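PDB 1YSQ: DNA-binding transcriptional repressor YiaJ from Escherichia coli, which represses transcription of the yiaKLMNOPQRS operon, which may serve the use of 2,3-diketo-L-gulonate. Local coordinates for residues T97-T102 with N126-S131. Residues are numbered along the deposited sequence; the frame is centred on the assembly and turned at random.
Sequences TRNTIT and NELGVS
Thr97 and Asn126 bring the two loops nearest, with 6.2 Å between their CA atoms. Thr97 to Thr100 form a type I beta turn, and Glu127 to Val130 a type II beta turn that leads into strand 130-137. No hydrogen bond joins the two segments. Thr97 and Leu128 supply most of the contact. Thr97 uses its methyl: CG2 lies 3.5 Å from Asn126 O and also reaches the backbone N of Glu127. With chi1 at 69°, CG2 is anti to the carbonyl carbon and against the 126-128 backbone. Thr97 OG1 accepts from Asn99 N at 3.1 Å, which makes an ST turn, and also bonds Glu124 O. A valine here has no hydroxyl, so Asn99 N would probably lack its acceptor and the ST turn would be lost. This surface contact belongs to the C-terminal effector-binding domain of the IclR family; it joins the loop before helix 104-117 to the connection between strands 120-123 and 130-137. Leu128 meets Arg98 and Asn99 with its two methyls. Its CD2 lies over one face of the Arg98 guanidinium, 3.9 Å above the plane. Leu128 CD1 is 3.6 Å from Arg98 NH1. Asn99 ND2 approaches Leu128 CD2 at 3.6 Å and bonds Glu124 O.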
loop_
_atom_site.group_PDB
_atom_site.type_symbol
_atom_site.label_atom_id
_atom_site.label_comp_id
_atom_site.label_asym_id
_atom_site.label_seq_id
_atom_site.Cartn_x
_atom_site.Cartn_y
_atom_site.Cartn_z
ATOM N N THR A 97 4.265 0.595 17.112
ATOM C CA THR A 97 3.256 0.041 18.021
ATOM C C THR A 97 3.695 -1.343 18.419
ATOM O O THR A 97 4.708 -1.853 17.912
ATOM C CB THR A 97 1.850 -0.061 17.355
ATOM O OG1 THR A 97 1.872 -1.066 16.327
ATOM C CG2 THR A 97 1.478 1.215 16.646
ATOM N N ARG A 98 2.907 -1.969 19.294
ATOM C CA ARG A 98 3.146 -3.352 19.690
ATOM C C ARG A 98 3.025 -4.342 18.510
ATOM O O ARG A 98 3.425 -5.500 18.623
ATOM C CB ARG A 98 2.167 -3.741 20.803
ATOM C CG ARG A 98 0.705 -3.701 20.377
ATOM C CD ARG A 98 -0.278 -4.155 21.449
ATOM N NE ARG A 98 -1.667 -4.055 20.992
ATOM C CZ ARG A 98 -2.572 -3.202 21.491
ATOM N NH1 ARG A 98 -2.251 -2.362 22.473
ATOM N NH2 ARG A 98 -3.813 -3.186 21.006
ATOM N N ASN A 99 2.466 -3.876 17.392
ATOM C CA ASN A 99 2.217 -4.714 16.217
ATOM C C ASN A 99 3.231 -4.557 15.092
ATOM O O ASN A 99 3.249 -5.373 14.173
ATOM C CB ASN A 99 0.818 -4.444 15.652
ATOM C CG ASN A 99 -0.265 -4.602 16.703
ATOM O OD1 ASN A 99 -0.379 -5.661 17.327
ATOM N ND2 ASN A 99 -1.058 -3.549 16.916
ATOM N N THR A 100 4.067 -3.524 15.170
ATOM C CA THR A 100 5.059 -3.254 14.127
ATOM C C THR A 100 5.968 -4.460 13.968
ATOM O O THR A 100 6.371 -5.067 14.966
ATOM C CB THR A 100 5.898 -2.026 14.491
ATOM O OG1 THR A 100 5.027 -0.947 14.844
ATOM C CG2 THR A 100 6.677 -1.521 13.257
ATOM N N ILE A 101 6.292 -4.798 12.717
ATOM C CA ILE A 101 7.128 -5.945 12.445
ATOM C C ILE A 101 8.579 -5.479 12.459
ATOM O O ILE A 101 9.033 -4.807 11.523
ATOM C CB ILE A 101 6.749 -6.615 11.098
ATOM C CG1 ILE A 101 5.260 -7.011 11.083
ATOM C CG2 ILE A 101 7.628 -7.842 10.852
ATOM C CD1 ILE A 101 4.722 -7.350 9.692
ATOM N N THR A 102 9.293 -5.826 13.532
ATOM C CA THR A 102 10.680 -5.385 13.731
ATOM C C THR A 102 11.727 -6.502 13.637
ATOM O O THR A 102 12.929 -6.211 13.579
ATOM C CB THR A 102 10.855 -4.640 15.078
ATOM O OG1 THR A 102 10.444 -5.487 16.160
ATOM C CG2 THR A 102 9.915 -3.440 15.164
ATOM N N ASN A 126 1.394 1.135 12.458
ATOM C CA ASN A 126 1.842 2.524 12.557
ATOM C C ASN A 126 1.199 3.258 13.719
ATOM O O ASN A 126 1.871 3.973 14.455
ATOM C CB ASN A 126 1.538 3.280 11.274
ATOM C CG ASN A 126 2.455 2.884 10.164
ATOM O OD1 ASN A 126 3.563 3.425 10.029
ATOM N ND2 ASN A 126 2.015 1.924 9.361
ATOM N N GLU A 127 -0.108 3.068 13.864
ATOM C CA GLU A 127 -0.872 3.681 14.937
ATOM C C GLU A 127 -2.062 2.795 15.274
ATOM O O GLU A 127 -2.755 2.289 14.377
ATOM C CB GLU A 127 -1.349 5.079 14.528
ATOM C CG GLU A 127 -2.214 5.760 15.572
ATOM C CD GLU A 127 -2.765 7.092 15.111
ATOM O OE1 GLU A 127 -2.217 7.694 14.158
ATOM O OE2 GLU A 127 -3.747 7.538 15.728
ATOM N N LEU A 128 -2.300 2.600 16.571
ATOM C CA LEU A 128 -3.456 1.824 16.987
ATOM C C LEU A 128 -4.694 2.506 16.460
ATOM O O LEU A 128 -4.744 3.742 16.389
ATOM C CB LEU A 128 -3.529 1.673 18.514
ATOM C CG LEU A 128 -2.383 0.899 19.176
ATOM C CD1 LEU A 128 -2.648 0.788 20.681
ATOM C CD2 LEU A 128 -2.172 -0.492 18.564
ATOM N N GLY A 129 -5.671 1.696 16.055
ATOM C CA GLY A 129 -6.906 2.216 15.489
ATOM C C GLY A 129 -6.883 2.557 14.005
ATOM O O GLY A 129 -7.911 2.917 13.450
ATOM N N VAL A 130 -5.718 2.455 13.368
ATOM C CA VAL A 130 -5.580 2.733 11.945
ATOM C C VAL A 130 -5.099 1.452 11.261
ATOM O O VAL A 130 -4.088 0.864 11.679
ATOM C CB VAL A 130 -4.563 3.875 11.673
ATOM C CG1 VAL A 130 -4.380 4.125 10.158
ATOM C CG2 VAL A 130 -4.970 5.166 12.418
ATOM N N SER A 131 -5.842 1.031 10.236
ATOM C CA SER A 131 -5.515 -0.146 9.419
ATOM C C SER A 131 -5.460 0.226 7.943
ATOM O O SER A 131 -6.051 1.231 7.541
ATOM C CB SER A 131 -6.574 -1.222 9.626
ATOM O OG SER A 131 -6.576 -1.638 10.981
#